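Local coordinates for protein ribonucleoside triphosphate reductase (Lactobacillus leichmannii, PDB 1L1L) that reduces ribonucleoside triphosphates to 2'-deoxyribonucleoside triphosphates with the help of a B12 cofactor, working as an allosterically regulated monomer, at residues F11-H22 against E83-L92. Numbering follows the deposited sequence.
Sequences FIDRVKASVKPH and ERLYKLIYGL
The Phe11 ring lies between Glu83 and Val15. Glu83 CG sits over the centre of one face, 3.9 Å from the ring centroid, a CH-pi contact. Its carboxylate is stacked on the ring, the two planes 6° apart. Val15 CG2 covers the opposite face near the rim. Arg14 NH2 lies at the ring edge, in plane. The Tyr90 ring has Pro21 CG over one face, a second CH-pi contact, with CG 3.5 Å from Tyr90 CE2. Val19 O meets the edge of that ring. Trp48 also stacks with Tyr90.

Val15 CG1 touches both tyrosines, at the edge of Tyr86 (3.8 Å from CE1) and obliquely at Tyr90 (3.7 Å from CD2). It stands anti to the backbone N (chi1 172°), which directs it at helix 83-90. Ile12 CG2 packs near Tyr86 OH, whose hydrogen bond goes to Asp49 O. Val19 CG1 rests on Tyr90 and Gly91 CA, and Val19 CG2 on the aliphatic chain of Lys87.

One water links Tyr90 OH (2.9 Å), Lys16 O and Val19 O, donating to both carbonyls. In the loop after the first helix, His22 N donates to Gly91 O (3.2 Å) in a nearly straight bond. It comes from above the carbonyl plane. Gln432 NE2 also bonds to Gly91 O. His22 O is buried without a partner. Leu92 closes the second helix with a Schellman motif.

Helix 9-18 packs on helix 72-90 at the periphery of the chain; their segments 11-18 and 83-90 cross at -36°. Both belong to the ribonucleotide reductase alpha domain, and the contact is structural packing. Rings and methyls carry it, while the few polar links, the water and the His22 N to Gly91 O bond, gather at its C-terminal end.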
loop_
_atom_site.group_PDB
_atom_site.type_symbol
_atom_site.label_atom_id
_atom_site.label_comp_id
_atom_site.label_asym_id
_atom_site.label_seq_id
_atom_site.Cartn_x
_atom_site.Cartn_y
_atom_site.Cartn_z
ATOM N N PHE A 11 31.270 2.592 -12.780
ATOM C CA PHE A 11 30.540 3.610 -12.038
ATOM C C PHE A 11 30.066 3.080 -10.683
ATOM O O PHE A 11 30.182 3.758 -9.659
ATOM C CB PHE A 11 29.335 4.096 -12.847
ATOM C CG PHE A 11 28.415 4.984 -12.065
ATOM C CD1 PHE A 11 28.824 6.251 -11.667
ATOM C CD2 PHE A 11 27.161 4.528 -11.671
ATOM C CE1 PHE A 11 28.005 7.057 -10.883
ATOM C CE2 PHE A 11 26.329 5.325 -10.885
ATOM C CZ PHE A 11 26.753 6.593 -10.488
ATOM N N ILE A 12 29.529 1.867 -10.682
ATOM C CA ILE A 12 29.034 1.262 -9.448
ATOM C C ILE A 12 30.140 1.171 -8.401
ATOM O O ILE A 12 29.986 1.665 -7.281
ATOM C CB ILE A 12 28.463 -0.135 -9.723
ATOM C CG1 ILE A 12 27.326 -0.022 -10.741
ATOM C CG2 ILE A 12 27.977 -0.768 -8.422
ATOM C CD1 ILE A 12 26.930 -1.334 -11.370
ATOM N N ASP A 13 31.259 0.549 -8.771
ATOM C CA ASP A 13 32.397 0.415 -7.865
ATOM C C ASP A 13 32.821 1.761 -7.288
ATOM O O ASP A 13 33.260 1.838 -6.143
ATOM C CB ASP A 13 33.594 -0.213 -8.581
ATOM C CG ASP A 13 33.365 -1.661 -8.944
ATOM O OD1 ASP A 13 32.855 -2.416 -8.085
ATOM O OD2 ASP A 13 33.706 -2.048 -10.081
ATOM N N ARG A 14 32.692 2.817 -8.086
ATOM C CA ARG A 14 33.070 4.157 -7.648
ATOM C C ARG A 14 32.100 4.657 -6.574
ATOM O O ARG A 14 32.506 5.253 -5.574
ATOM C CB ARG A 14 33.071 5.116 -8.848
ATOM C CG ARG A 14 34.310 6.007 -8.950
ATOM C CD ARG A 14 34.765 6.143 -10.405
ATOM N NE ARG A 14 33.770 6.805 -11.247
ATOM C CZ ARG A 14 33.382 6.361 -12.441
ATOM N NH1 ARG A 14 33.906 5.250 -12.944
ATOM N NH2 ARG A 14 32.462 7.024 -13.131
ATOM N N VAL A 15 30.810 4.421 -6.791
ATOM C CA VAL A 15 29.800 4.839 -5.830
ATOM C C VAL A 15 29.996 4.075 -4.530
ATOM O O VAL A 15 29.975 4.659 -3.443
ATOM C CB VAL A 15 28.384 4.571 -6.369
ATOM C CG1 VAL A 15 27.349 4.817 -5.279
ATOM C CG2 VAL A 15 28.111 5.474 -7.554
ATOM N N LYS A 16 30.199 2.769 -4.655
ATOM C CA LYS A 16 30.411 1.896 -3.501
ATOM C C LYS A 16 31.653 2.315 -2.717
ATOM O O LYS A 16 31.736 2.126 -1.500
ATOM C CB LYS A 16 30.567 0.443 -3.961
ATOM C CG LYS A 16 29.337 -0.137 -4.642
ATOM C CD LYS A 16 29.610 -1.498 -5.277
ATOM C CE LYS A 16 30.046 -2.536 -4.252
ATOM N NZ LYS A 16 30.354 -3.849 -4.897
ATOM N N ALA A 17 32.616 2.904 -3.416
ATOM C CA ALA A 17 33.854 3.327 -2.778
ATOM C C ALA A 17 33.698 4.614 -1.984
ATOM O O ALA A 17 34.359 4.796 -0.964
ATOM C CB ALA A 17 34.953 3.492 -3.832
ATOM N N SER A 18 32.811 5.494 -2.436
ATOM C CA SER A 18 32.606 6.789 -1.777
ATOM C C SER A 18 31.278 6.971 -1.040
ATOM O O SER A 18 31.118 7.922 -0.259
ATOM C CB SER A 18 32.747 7.903 -2.809
ATOM O OG SER A 18 31.846 7.695 -3.884
ATOM N N VAL A 19 30.322 6.082 -1.290
ATOM C CA VAL A 19 29.027 6.192 -0.630
ATOM C C VAL A 19 28.768 5.027 0.314
ATOM O O VAL A 19 28.883 3.868 -0.066
ATOM C CB VAL A 19 27.876 6.262 -1.657
ATOM C CG1 VAL A 19 26.532 6.322 -0.931
ATOM C CG2 VAL A 19 28.046 7.482 -2.545
ATOM N N LYS A 20 28.427 5.362 1.552
ATOM C CA LYS A 20 28.122 4.381 2.581
ATOM C C LYS A 20 26.606 4.407 2.811
ATOM O O LYS A 20 26.068 5.408 3.296
ATOM C CB LYS A 20 28.841 4.744 3.879
ATOM C CG LYS A 20 28.460 3.878 5.074
ATOM C CD LYS A 20 29.061 4.412 6.371
ATOM C CE LYS A 20 28.692 3.530 7.556
ATOM N NZ LYS A 20 29.224 4.068 8.842
ATOM N N PRO A 21 25.903 3.314 2.453
ATOM C CA PRO A 21 24.448 3.253 2.642
ATOM C C PRO A 21 24.099 3.568 4.081
ATOM O O PRO A 21 24.703 3.016 4.999
ATOM C CB PRO A 21 24.112 1.810 2.274
ATOM C CG PRO A 21 25.155 1.483 1.233
ATOM C CD PRO A 21 26.404 2.068 1.848
ATOM N N HIS A 22 23.135 4.463 4.277
ATOM C CA HIS A 22 22.709 4.855 5.611
ATOM C C HIS A 22 21.699 3.838 6.149
ATOM O O HIS A 22 20.513 4.139 6.284
ATOM C CB HIS A 22 22.079 6.255 5.557
ATOM C CG HIS A 22 21.790 6.850 6.898
ATOM N ND1 HIS A 22 20.753 6.420 7.699
ATOM C CD2 HIS A 22 22.386 7.863 7.568
ATOM C CE1 HIS A 22 20.719 7.145 8.801
ATOM N NE2 HIS A 22 21.700 8.030 8.747
ATOM N N GLU A 83 22.711 7.798 -13.009
ATOM C CA GLU A 83 23.851 7.674 -12.119
ATOM C C GLU A 83 23.595 8.457 -10.839
ATOM O O GLU A 83 23.977 8.022 -9.760
ATOM C CB GLU A 83 25.132 8.170 -12.813
ATOM C CG GLU A 83 25.450 7.417 -14.083
ATOM C CD GLU A 83 26.799 7.810 -14.670
ATOM O OE1 GLU A 83 27.200 8.981 -14.477
ATOM O OE2 GLU A 83 27.435 6.947 -15.323
ATOM N N ARG A 84 22.948 9.615 -10.954
ATOM C CA ARG A 84 22.629 10.415 -9.772
ATOM C C ARG A 84 21.591 9.635 -8.954
ATOM O O ARG A 84 21.673 9.531 -7.728
ATOM C CB ARG A 84 22.016 11.757 -10.176
ATOM C CG ARG A 84 22.987 12.839 -10.610
ATOM C CD ARG A 84 22.202 14.098 -10.985
ATOM N NE ARG A 84 21.589 13.967 -12.304
ATOM C CZ ARG A 84 20.629 14.761 -12.774
ATOM N NH1 ARG A 84 20.153 15.753 -12.028
ATOM N NH2 ARG A 84 20.157 14.568 -13.999
ATOM N N LEU A 85 20.616 9.092 -9.667
ATOM C CA LEU A 85 19.546 8.328 -9.043
ATOM C C LEU A 85 20.174 7.177 -8.264
ATOM O O LEU A 85 19.881 6.993 -7.087
ATOM C CB LEU A 85 18.598 7.818 -10.124
ATOM C CG LEU A 85 17.148 7.483 -9.763
ATOM C CD1 LEU A 85 16.506 8.634 -9.005
ATOM C CD2 LEU A 85 16.386 7.183 -11.048
ATOM N N TYR A 86 21.065 6.426 -8.911
ATOM C CA TYR A 86 21.721 5.315 -8.241
ATOM C C TYR A 86 22.437 5.767 -6.974
ATOM O O TYR A 86 22.340 5.111 -5.934
ATOM C CB TYR A 86 22.720 4.631 -9.179
ATOM C CG TYR A 86 23.378 3.414 -8.570
ATOM C CD1 TYR A 86 24.334 3.534 -7.560
ATOM C CD2 TYR A 86 23.010 2.136 -8.974
ATOM C CE1 TYR A 86 24.900 2.405 -6.963
ATOM C CE2 TYR A 86 23.567 1.005 -8.393
ATOM C CZ TYR A 86 24.502 1.145 -7.390
ATOM O OH TYR A 86 25.012 0.018 -6.794
ATOM N N LYS A 87 23.166 6.879 -7.054
ATOM C CA LYS A 87 23.895 7.375 -5.893
ATOM C C LYS A 87 22.962 7.778 -4.750
ATOM O O LYS A 87 23.284 7.588 -3.575
ATOM C CB LYS A 87 24.777 8.567 -6.290
ATOM C CG LYS A 87 25.567 9.156 -5.139
ATOM C CD LYS A 87 26.525 10.264 -5.607
ATOM C CE LYS A 87 27.219 10.928 -4.419
ATOM N NZ LYS A 87 28.173 12.017 -4.812
ATOM N N LEU A 88 21.816 8.346 -5.106
ATOM C CA LEU A 88 20.823 8.787 -4.134
ATOM C C LEU A 88 20.174 7.621 -3.386
ATOM O O LEU A 88 20.110 7.618 -2.152
ATOM C CB LEU A 88 19.728 9.589 -4.841
ATOM C CG LEU A 88 18.550 10.029 -3.974
ATOM C CD1 LEU A 88 19.021 10.947 -2.857
ATOM C CD2 LEU A 88 17.524 10.731 -4.854
ATOM N N ILE A 89 19.702 6.644 -4.148
ATOM C CA ILE A 89 19.035 5.472 -3.590
ATOM C C ILE A 89 20.006 4.557 -2.863
ATOM O O ILE A 89 19.709 4.079 -1.774
ATOM C CB ILE A 89 18.310 4.677 -4.695
ATOM C CG1 ILE A 89 17.255 5.576 -5.357
ATOM C CG2 ILE A 89 17.641 3.429 -4.100
ATOM C CD1 ILE A 89 16.648 4.986 -6.603
ATOM N N TYR A 90 21.172 4.317 -3.458
ATOM C CA TYR A 90 22.178 3.456 -2.828
ATOM C C TYR A 90 22.491 3.952 -1.432
ATOM O O TYR A 90 22.721 3.154 -0.517
ATOM C CB TYR A 90 23.479 3.449 -3.649
ATOM C CG TYR A 90 24.569 2.554 -3.093
ATOM C CD1 TYR A 90 24.504 1.166 -3.230
ATOM C CD2 TYR A 90 25.661 3.094 -2.408
ATOM C CE1 TYR A 90 25.501 0.337 -2.698
ATOM C CE2 TYR A 90 26.658 2.276 -1.870
ATOM C CZ TYR A 90 26.570 0.906 -2.017
ATOM O OH TYR A 90 27.544 0.105 -1.462
ATOM N N GLY A 91 22.528 5.275 -1.283
ATOM C CA GLY A 91 22.827 5.886 -0.004
ATOM C C GLY A 91 21.634 5.924 0.933
ATOM O O GLY A 91 21.761 6.312 2.097
ATOM N N LEU A 92 20.471 5.541 0.414
ATOM C CA LEU A 92 19.238 5.507 1.201
ATOM C C LEU A 92 18.699 6.874 1.604
ATOM O O LEU A 92 17.932 6.990 2.563
ATOM C CB LEU A 92 19.433 4.628 2.442
ATOM C CG LEU A 92 19.542 3.133 2.117
ATOM C CD1 LEU A 92 19.886 2.345 3.377
ATOM C CD2 LEU A 92 18.216 2.637 1.518
HETATM O O HOH W 1 29.547 1.238 0.340
#